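Local structure of type VII secretion system protein EssB (Staphylococcus aureus, 4ANN) at residues H35-L40 with D57-H62; D73-K76 with E82-R85; R100-L105 with V129-V134; L146-C149 with K154-F157. The protein is a membrane component of the type VII (Ess) secretion system, probably required for secretion of EsxA and EsxB, seen here as its cytoplasmic segment. One frame throughout, in Å; residues are numbered along the deposited sequence. Where two conformers were deposited one is given.

Contact 1. Residues H35-L40 with D57-H62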
# COMPACT_ATOMS: atom_id res chain seq x y z
N HIS A 35 11.96 19.21 12.54
CA HIS A 35 11.40 20.23 11.67
C HIS A 35 11.01 19.64 10.33
O HIS A 35 10.55 20.30 9.41
CB HIS A 35 12.38 21.37 11.35
CG HIS A 35 13.44 20.87 10.41
ND1 HIS A 35 13.50 21.13 9.08
CD2 HIS A 35 14.50 20.07 10.69
CE1 HIS A 35 14.55 20.53 8.58
NE2 HIS A 35 15.19 19.87 9.52
N LEU A 36 11.17 18.33 10.17
CA LEU A 36 10.67 17.70 8.97
C LEU A 36 9.35 17.00 9.21
O LEU A 36 8.75 16.53 8.26
CB LEU A 36 11.71 16.71 8.47
CG LEU A 36 13.01 17.41 8.08
CD1 LEU A 36 14.10 16.39 7.86
CD2 LEU A 36 12.78 18.27 6.81
N MET A 37 8.92 16.90 10.49
CA MET A 37 7.71 16.09 10.74
C MET A 37 6.48 16.68 10.05
O MET A 37 5.52 15.96 9.74
CB MET A 37 7.55 15.89 12.24
CG MET A 37 8.63 15.05 12.90
SD MET A 37 8.60 13.27 12.53
CE MET A 37 9.81 13.19 11.24
N TYR A 38 6.47 17.97 9.78
CA TYR A 38 5.36 18.61 9.05
C TYR A 38 5.16 17.95 7.70
O TYR A 38 4.06 17.99 7.14
CB TYR A 38 5.63 20.13 8.90
CG TYR A 38 6.50 20.47 7.71
CD1 TYR A 38 7.89 20.37 7.86
CD2 TYR A 38 5.99 20.87 6.47
CE1 TYR A 38 8.77 20.64 6.83
CE2 TYR A 38 6.85 21.15 5.42
CZ TYR A 38 8.21 21.03 5.63
OH TYR A 38 9.02 21.33 4.57
N LEU A 39 6.20 17.33 7.11
CA LEU A 39 6.01 16.65 5.80
C LEU A 39 5.01 15.54 5.92
O LEU A 39 4.40 15.13 4.88
CB LEU A 39 7.33 16.11 5.28
CG LEU A 39 8.35 17.20 4.93
CD1 LEU A 39 9.69 16.60 4.53
CD2 LEU A 39 7.84 18.16 3.87
N LEU A 40 4.81 14.97 7.11
CA LEU A 40 3.86 13.86 7.25
C LEU A 40 2.43 14.35 7.15
O LEU A 40 1.53 13.49 7.00
CB LEU A 40 4.10 13.17 8.57
CG LEU A 40 5.46 12.51 8.73
CD1 LEU A 40 5.60 11.80 10.09
CD2 LEU A 40 5.72 11.50 7.60
N ASP A 57 6.05 14.21 24.53
CA ASP A 57 7.11 13.24 24.24
C ASP A 57 6.87 12.45 22.94
O ASP A 57 7.58 11.49 22.66
CB ASP A 57 7.34 12.31 25.41
CG ASP A 57 7.94 12.98 26.62
OD1 ASP A 57 8.38 14.15 26.60
OD2 ASP A 57 7.97 12.24 27.68
N SER A 58 5.87 12.85 22.13
CA SER A 58 5.56 12.14 20.91
C SER A 58 4.94 13.12 19.92
O SER A 58 4.49 14.21 20.29
CB SER A 58 4.64 10.95 21.13
OG SER A 58 3.33 11.40 21.47
N PHE A 59 4.87 12.67 18.67
CA PHE A 59 4.06 13.22 17.65
C PHE A 59 2.91 12.26 17.39
O PHE A 59 3.08 11.01 17.49
CB PHE A 59 4.81 13.41 16.35
CG PHE A 59 5.97 14.38 16.41
CD1 PHE A 59 5.76 15.74 16.24
CD2 PHE A 59 7.27 13.97 16.65
CE1 PHE A 59 6.76 16.67 16.30
CE2 PHE A 59 8.28 14.88 16.72
CZ PHE A 59 8.05 16.23 16.55
N GLN A 60 1.73 12.77 17.07
CA GLN A 60 0.62 11.91 16.65
C GLN A 60 0.14 12.38 15.29
O GLN A 60 0.15 13.56 14.92
CB GLN A 60 -0.50 11.88 17.70
CG GLN A 60 -0.14 11.07 18.92
CD GLN A 60 -1.21 11.01 20.00
OE1 GLN A 60 -2.22 11.66 19.88
NE2 GLN A 60 -0.97 10.19 21.00
N ILE A 61 -0.28 11.41 14.49
CA ILE A 61 -0.89 11.60 13.19
C ILE A 61 -2.32 11.07 13.21
O ILE A 61 -2.59 9.98 13.67
CB ILE A 61 -0.12 10.90 12.05
CG1 ILE A 61 1.20 11.62 11.72
CG2 ILE A 61 -0.98 10.69 10.84
CD1 ILE A 61 1.09 12.88 10.89
N HIS A 62 -3.26 11.87 12.70
CA HIS A 62 -4.62 11.39 12.44
C HIS A 62 -4.83 11.46 10.93
O HIS A 62 -4.43 12.40 10.25
CB HIS A 62 -5.67 12.21 13.14
CG HIS A 62 -5.67 12.04 14.63
ND1 HIS A 62 -4.75 12.56 15.48
CD2 HIS A 62 -6.51 11.31 15.39
CE1 HIS A 62 -5.02 12.20 16.73
NE2 HIS A 62 -6.11 11.44 16.67

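Contact 2. Residues D73-K76 with E82-R85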
# COMPACT_ATOMS: atom_id res chain seq x y z
N ASP A 73 -10.34 -3.33 0.00
CA ASP A 73 -11.20 -4.49 0.09
C ASP A 73 -12.54 -4.31 -0.60
O ASP A 73 -13.22 -5.30 -0.88
CB ASP A 73 -11.45 -4.88 1.55
CG ASP A 73 -10.28 -5.55 2.22
OD1 ASP A 73 -9.38 -6.06 1.58
OD2 ASP A 73 -10.39 -5.57 3.49
N ASN A 74 -12.93 -3.06 -0.88
CA ASN A 74 -14.20 -2.84 -1.60
C ASN A 74 -14.16 -3.33 -3.02
O ASN A 74 -15.21 -3.52 -3.64
CB ASN A 74 -14.52 -1.31 -1.59
CG ASN A 74 -14.93 -0.81 -0.26
OD1 ASN A 74 -14.51 -1.34 0.82
ND2 ASN A 74 -15.72 0.25 -0.30
N ILE A 75 -12.98 -3.52 -3.62
CA ILE A 75 -12.92 -3.89 -5.03
C ILE A 75 -13.22 -5.38 -5.27
O ILE A 75 -13.38 -5.79 -6.40
CB ILE A 75 -11.58 -3.53 -5.69
CG1 ILE A 75 -10.43 -4.46 -5.40
CG2 ILE A 75 -11.21 -2.06 -5.40
CD1 ILE A 75 -9.19 -4.19 -6.25
N LYS A 76 -13.30 -6.18 -4.21
CA LYS A 76 -13.44 -7.62 -4.37
C LYS A 76 -14.74 -8.02 -5.04
O LYS A 76 -14.80 -9.07 -5.68
CB LYS A 76 -13.29 -8.31 -3.02
CG LYS A 76 -11.94 -8.12 -2.39
CD LYS A 76 -11.74 -8.78 -1.05
CE LYS A 76 -10.40 -8.55 -0.45
NZ LYS A 76 -10.24 -9.22 0.85
N GLU A 82 -13.41 -3.73 -14.06
CA GLU A 82 -13.10 -2.64 -13.14
C GLU A 82 -12.14 -3.10 -12.07
O GLU A 82 -11.22 -2.34 -11.66
CB GLU A 82 -14.38 -1.96 -12.62
CG GLU A 82 -15.12 -1.15 -13.64
CD GLU A 82 -14.43 0.12 -14.10
OE1 GLU A 82 -13.42 0.02 -14.81
OE2 GLU A 82 -14.87 1.27 -13.76
N LYS A 83 -12.28 -4.33 -11.59
CA LYS A 83 -11.32 -4.89 -10.65
C LYS A 83 -9.93 -4.89 -11.22
O LYS A 83 -8.96 -4.49 -10.57
CB LYS A 83 -11.80 -6.30 -10.32
CG LYS A 83 -10.93 -6.98 -9.27
CD LYS A 83 -11.39 -8.43 -9.02
CE LYS A 83 -12.75 -8.51 -8.41
NZ LYS A 83 -13.11 -9.89 -8.05
N LEU A 84 -9.79 -5.36 -12.45
CA LEU A 84 -8.48 -5.37 -13.11
C LEU A 84 -7.93 -3.97 -13.32
O LEU A 84 -6.75 -3.75 -13.13
CB LEU A 84 -8.55 -6.12 -14.44
CG LEU A 84 -8.65 -7.65 -14.32
CD1 LEU A 84 -9.07 -8.28 -15.60
CD2 LEU A 84 -7.31 -8.20 -13.81
N ARG A 85 -8.78 -3.01 -13.67
CA ARG A 85 -8.33 -1.63 -13.85
C ARG A 85 -7.69 -1.12 -12.55
O ARG A 85 -6.60 -0.52 -12.56
CB ARG A 85 -9.45 -0.75 -14.32
CG ARG A 85 -9.01 0.68 -14.58
CD ARG A 85 -10.06 1.50 -15.30
NE ARG A 85 -11.27 1.80 -14.52
CZ ARG A 85 -11.41 2.79 -13.69
NH1 ARG A 85 -10.38 3.58 -13.41
NH2 ARG A 85 -12.58 2.99 -13.11
O HOH W 1 -16.00 -9.68 -7.83

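Contact 3. Residues R100-L105 with V129-V134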
# COMPACT_ATOMS: atom_id res chain seq x y z
N ARG A 100 10.52 11.83 -1.06
CA ARG A 100 11.06 11.69 0.28
C ARG A 100 10.38 10.57 1.06
O ARG A 100 10.99 10.00 2.00
CB ARG A 100 10.97 13.04 1.04
CG ARG A 100 12.09 14.04 0.76
CD ARG A 100 11.86 15.34 1.52
NE ARG A 100 12.91 15.68 2.47
CZ ARG A 100 13.52 14.97 3.40
NH1 ARG A 100 13.25 13.68 3.63
NH2 ARG A 100 14.47 15.50 4.15
N TYR A 101 9.17 10.27 0.80
CA TYR A 101 8.22 9.44 1.47
C TYR A 101 8.45 7.95 1.21
O TYR A 101 8.98 7.54 0.20
CB TYR A 101 6.78 9.76 1.08
CG TYR A 101 6.31 11.15 1.44
CD1 TYR A 101 6.19 11.58 2.76
CD2 TYR A 101 5.98 12.04 0.42
CE1 TYR A 101 5.75 12.84 3.06
CE2 TYR A 101 5.52 13.31 0.74
CZ TYR A 101 5.43 13.72 2.05
OH TYR A 101 4.98 14.97 2.31
N THR A 102 7.96 7.14 2.14
CA THR A 102 7.88 5.70 2.06
C THR A 102 6.45 5.31 2.39
O THR A 102 5.68 6.09 2.96
CB THR A 102 8.84 4.98 3.00
OG1 THR A 102 8.43 5.34 4.35
CG2 THR A 102 10.32 5.39 2.80
N PHE A 103 6.10 4.06 2.01
CA PHE A 103 4.74 3.58 2.20
C PHE A 103 4.77 2.07 2.42
O PHE A 103 5.78 1.41 2.16
CB PHE A 103 3.84 3.92 0.99
CG PHE A 103 4.15 3.13 -0.28
CD1 PHE A 103 5.23 3.50 -1.07
CD2 PHE A 103 3.40 2.05 -0.67
CE1 PHE A 103 5.58 2.78 -2.25
CE2 PHE A 103 3.72 1.31 -1.83
CZ PHE A 103 4.81 1.71 -2.61
N VAL A 104 3.65 1.53 2.85
CA VAL A 104 3.43 0.12 3.05
C VAL A 104 2.35 -0.34 2.08
O VAL A 104 1.32 0.30 2.01
CB VAL A 104 2.96 -0.15 4.49
CG1 VAL A 104 2.60 -1.60 4.70
CG2 VAL A 104 4.02 0.36 5.48
N LEU A 105 2.57 -1.43 1.37
CA LEU A 105 1.57 -2.00 0.45
C LEU A 105 0.81 -3.09 1.17
O LEU A 105 1.36 -4.19 1.45
CB LEU A 105 2.20 -2.52 -0.81
CG LEU A 105 1.21 -2.96 -1.87
CD1 LEU A 105 0.39 -1.79 -2.37
CD2 LEU A 105 1.91 -3.66 -3.03
N VAL A 129 12.23 8.69 9.41
CA VAL A 129 11.31 7.93 10.24
C VAL A 129 10.77 6.76 9.44
O VAL A 129 10.56 6.86 8.20
CB VAL A 129 10.19 8.82 10.83
CG1 VAL A 129 9.25 9.34 9.76
CG2 VAL A 129 9.38 8.05 11.88
N ASP A 130 10.53 5.66 10.11
CA ASP A 130 9.94 4.45 9.56
C ASP A 130 8.54 4.73 9.07
O ASP A 130 7.92 5.76 9.46
CB ASP A 130 9.93 3.35 10.63
CG ASP A 130 11.28 2.74 10.92
OD1 ASP A 130 12.24 2.98 10.15
OD2 ASP A 130 11.37 2.02 11.96
N PRO A 131 7.95 3.92 8.16
CA PRO A 131 8.48 2.66 7.66
C PRO A 131 9.68 2.83 6.72
O PRO A 131 9.83 3.81 6.00
CB PRO A 131 7.31 2.00 6.90
CG PRO A 131 6.41 3.17 6.57
CD PRO A 131 6.57 4.10 7.73
N LEU A 132 10.51 1.79 6.81
CA LEU A 132 11.51 1.63 5.84
C LEU A 132 10.92 1.12 4.52
O LEU A 132 9.95 0.35 4.55
CB LEU A 132 12.48 0.51 6.27
CG LEU A 132 13.06 0.67 7.69
CD1 LEU A 132 13.82 -0.58 8.12
CD2 LEU A 132 13.86 1.97 7.70
N PRO A 133 11.56 1.48 3.45
CA PRO A 133 11.04 0.87 2.16
C PRO A 133 11.36 -0.60 2.13
O PRO A 133 12.24 -1.14 2.83
CB PRO A 133 11.81 1.84 1.26
CG PRO A 133 13.12 2.11 1.91
CD PRO A 133 12.79 2.33 3.36
N VAL A 134 10.61 -1.35 1.34
CA VAL A 134 10.69 -2.80 1.13
C VAL A 134 11.40 -3.10 -0.19
O VAL A 134 11.33 -2.30 -1.14
CB VAL A 134 9.33 -3.51 1.16
CG1 VAL A 134 8.58 -3.25 2.50
CG2 VAL A 134 8.40 -3.19 -0.01
O HOH W 2 7.44 -0.17 3.68

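Contact 4. Residues L146-C149 with K154-F157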
# COMPACT_ATOMS: atom_id res chain seq x y z
N LEU A 146 -2.28 -9.03 -3.07
CA LEU A 146 -3.45 -8.19 -3.33
C LEU A 146 -4.28 -8.70 -4.50
O LEU A 146 -5.50 -8.73 -4.47
CB LEU A 146 -3.05 -6.72 -3.58
CG LEU A 146 -2.49 -5.97 -2.36
CD1 LEU A 146 -2.03 -4.59 -2.80
CD2 LEU A 146 -3.47 -5.83 -1.25
N VAL A 147 -3.61 -9.11 -5.60
CA VAL A 147 -4.33 -9.64 -6.75
C VAL A 147 -5.13 -10.88 -6.35
O VAL A 147 -6.30 -11.05 -6.68
CB VAL A 147 -3.36 -9.93 -7.90
CG1 VAL A 147 -4.07 -10.71 -9.01
CG2 VAL A 147 -2.72 -8.66 -8.44
N ILE A 148 -4.47 -11.81 -5.63
CA ILE A 148 -5.13 -13.03 -5.21
C ILE A 148 -6.32 -12.72 -4.34
O ILE A 148 -7.41 -13.28 -4.51
CB ILE A 148 -4.10 -13.95 -4.49
CG1 ILE A 148 -3.08 -14.47 -5.50
CG2 ILE A 148 -4.81 -15.07 -3.74
CD1 ILE A 148 -1.89 -15.15 -4.90
N CYS A 149 -6.15 -11.82 -3.37
CA CYS A 149 -7.25 -11.44 -2.48
C CYS A 149 -8.40 -10.80 -3.22
O CYS A 149 -9.57 -11.03 -2.92
CB CYS A 149 -6.74 -10.52 -1.38
SG CYS A 149 -5.69 -11.33 -0.16
N LYS A 154 -12.19 -14.97 0.29
CA LYS A 154 -11.85 -15.85 1.40
C LYS A 154 -10.38 -15.79 1.79
O LYS A 154 -10.02 -16.23 2.88
CB LYS A 154 -12.26 -17.28 1.08
CG LYS A 154 -13.79 -17.40 0.91
CD LYS A 154 -14.30 -18.78 0.64
CE LYS A 154 -13.85 -19.35 -0.67
NZ LYS A 154 -14.20 -18.43 -1.81
N GLN A 155 -9.48 -15.33 0.90
CA GLN A 155 -8.06 -15.38 1.13
C GLN A 155 -7.60 -14.29 2.11
O GLN A 155 -8.09 -13.17 2.08
CB GLN A 155 -7.29 -15.20 -0.17
CG GLN A 155 -7.56 -16.31 -1.22
CD GLN A 155 -6.94 -17.63 -0.90
OE1 GLN A 155 -6.75 -17.99 0.28
NE2 GLN A 155 -6.65 -18.44 -1.92
N SER A 156 -6.59 -14.62 2.90
CA SER A 156 -5.91 -13.75 3.79
C SER A 156 -4.62 -13.20 3.19
O SER A 156 -3.69 -13.94 2.90
CB SER A 156 -5.54 -14.47 5.08
OG SER A 156 -4.67 -13.67 5.87
N PHE A 157 -4.55 -11.86 3.04
CA PHE A 157 -3.33 -11.21 2.60
C PHE A 157 -2.15 -11.60 3.47
O PHE A 157 -1.08 -11.93 3.00
CB PHE A 157 -3.54 -9.69 2.61
CG PHE A 157 -2.30 -8.90 2.27
CD1 PHE A 157 -2.00 -8.61 0.95
CD2 PHE A 157 -1.50 -8.42 3.29
CE1 PHE A 157 -0.87 -7.82 0.67
CE2 PHE A 157 -0.38 -7.65 2.99
CZ PHE A 157 -0.09 -7.34 1.70

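Contact 1. Residues H35-L40 with D57-H62
A Met-aromatic contact, M37 on F59, and a plain apolar contact, L40 on I61, pack a loop with 3-10 character onto one strand of a small antiparallel sheet. In the conformers of M37 and I61 described here, M37 lays its CG methylene over one face of the phenyl ring, 3.9 Å from the F59 ring centroid and only 16° off the ring normal. The touch is shifted toward the rim, so that F59 CE2 is the nearest ring atom to M37 CG at 3.8 Å. M37 SD stands higher above the same ring, 4.7 Å from the F59 centroid: the chain bends at chi2 (-71°) and again at chi3, turning the sulfur and CE away from the ring. One turn on, L40 meets the strand with its CB, which lies 3.8 Å from I61 CD1. The 3-10 turn, with L40 N bonded to M37 O at 2.9 Å, puts both side chains on one side of the loop, facing F59 and I61, residues two apart on the strand. All four residues are buried. The strand 58-63 is the middle one of its sheet, between 21-25 and 50-54; F34 meets F59 edge-to-face, and L125 of strand 124-125 packs against M37 and L40.

Contact 2. Residues D73-K76 with E82-R85
K83 NZ is the polar atom on which this contact turns: it donates to K76 O at 3.0 Å and also to A150 O of helix 136-151, and a water accepts from it at 2.9 Å. The ammonium meets the K76 carbonyl from above its plane, 42° out of it, and not on a lone pair. F151 adds a cation-pi contact to the same lysine, so a largely buried charge has several carbonyl, water and aromatic partners. The side chain gets there by running extended from CB, with CG anti to the backbone N (chi1 -177°), and then bending at chi3; the bend brings CE beside the I75 carbonyl, 3.4 Å from I75 O. I75 itself points toward the helix, but its CD1 comes no nearer than 4.5 Å to K83 CG. Each segment also carries an internal charge pair. R85 grips E82 side-on, NE to OE1 at 2.8 Å and NH2 to OE2 at 2.9 Å, both nearly straight, while K76 NZ makes a weak salt bridge to OD1 in one conformer of D73. The 3-10 turn 73-75 follows strand 70-71 and leads into helix 80-89, on which I75 rests through Y86 and L87; K83 ties both elements to the end of helix 136-151.

Contact 3. Residues R100-L105 with V129-V134
T102 makes the direct polar link to the loop, its OG1 donating to P131 O at 2.7 Å. With chi1 at 63° the hydroxyl sits between the backbone N and the carbonyl carbon, and it meets the P131 carbonyl at a C=O...OG1 angle of 140°, tilted 27° from the carbonyl plane. The other branch, CG2, rests on the ring of P133, 4.0 Å from P133 CD. One residue on, F103 points away from the loop, its ring packing on F139 of helix 136-151, and contributes its carbonyl instead: a water donates to F103 O and to L132 O, 2.7 Å from each, bridging the two backbones. V104 then closes the apolar part, its CG2 lying 3.8 Å from P131 CG, so that P131 is wedged between the T102 hydroxyl and the valine methyl. The two chains run in broadly the same direction. Strand 101-102 has its regular partner in strand 124-125, to which T102 is bonded through G124. The loop belongs to no sheet: after the cis peptide bond that precedes P131, residues P131 to P133 have the backbone angles of a left-handed polyproline II segment, held to the neighbouring extended chain by a hydroxyl, a shared water and proline rings.

Contact 4. Residues L146-C149 with K154-F157
Apolar packing joins L146 to F157 and I148 to Q155. L146 reaches the ring with CD2, 3.8 Å from F157 CE1, and CG follows close behind; the two side chains approach at a slant. The phenyl group is carried to the leucine because F157 CG stands anti to its backbone N (chi1 176°). Further along the helix, I148 CG2 touches the aliphatic part of Q155, 3.9 Å from its CG. Q155 bends at chi2 beyond that point and takes its amide away to E174 of helix 172-179, where NE2 bonds to OE2. A second kind of contact belongs to the thiol. C149 SG nestles against the turn of the loop chain, 3.4 Å from F157 N, 3.8 Å from Q155 O and 3.9 Å from F157 CB, so one sulfur packs against backbone and side chain together. Polar capping comes last and lies on the side turned from the first helix: S156 holds the N-cap position of helix 157-162, its OG bonded to A159 N. The segments thus form a short connection between helix 136-151 and helix 157-162. Leucine, isoleucine, phenylalanine, the aliphatic part of Q155 and the backbone beside the thiol meet without hydrogen bonding between the segments, so the join rests on apolar fit, while the serine cap and the Q155-E174 bond fix the loop from outside.

The four contacts follow one another along the chain, with contacts 1 and 3 on one side of its centre and contacts 2 and 4 on the other; the fold is probably related to that of protein kinases. Contacts 1 and 3 touch, with Y101 OH 2.6 Å from L39 O in a probable hydrogen bond. Contacts 2 and 4 have centres about 12 Å apart and meet where K76 CE lies 3.6 Å from C149 O. Contact 3 reaches contact 4 through L105, whose CD1 is 3.7 Å from L146 CD1, although their centres are about 22 Å apart. Contacts 1 and 2 stay separate, about 19 Å between nearest atoms.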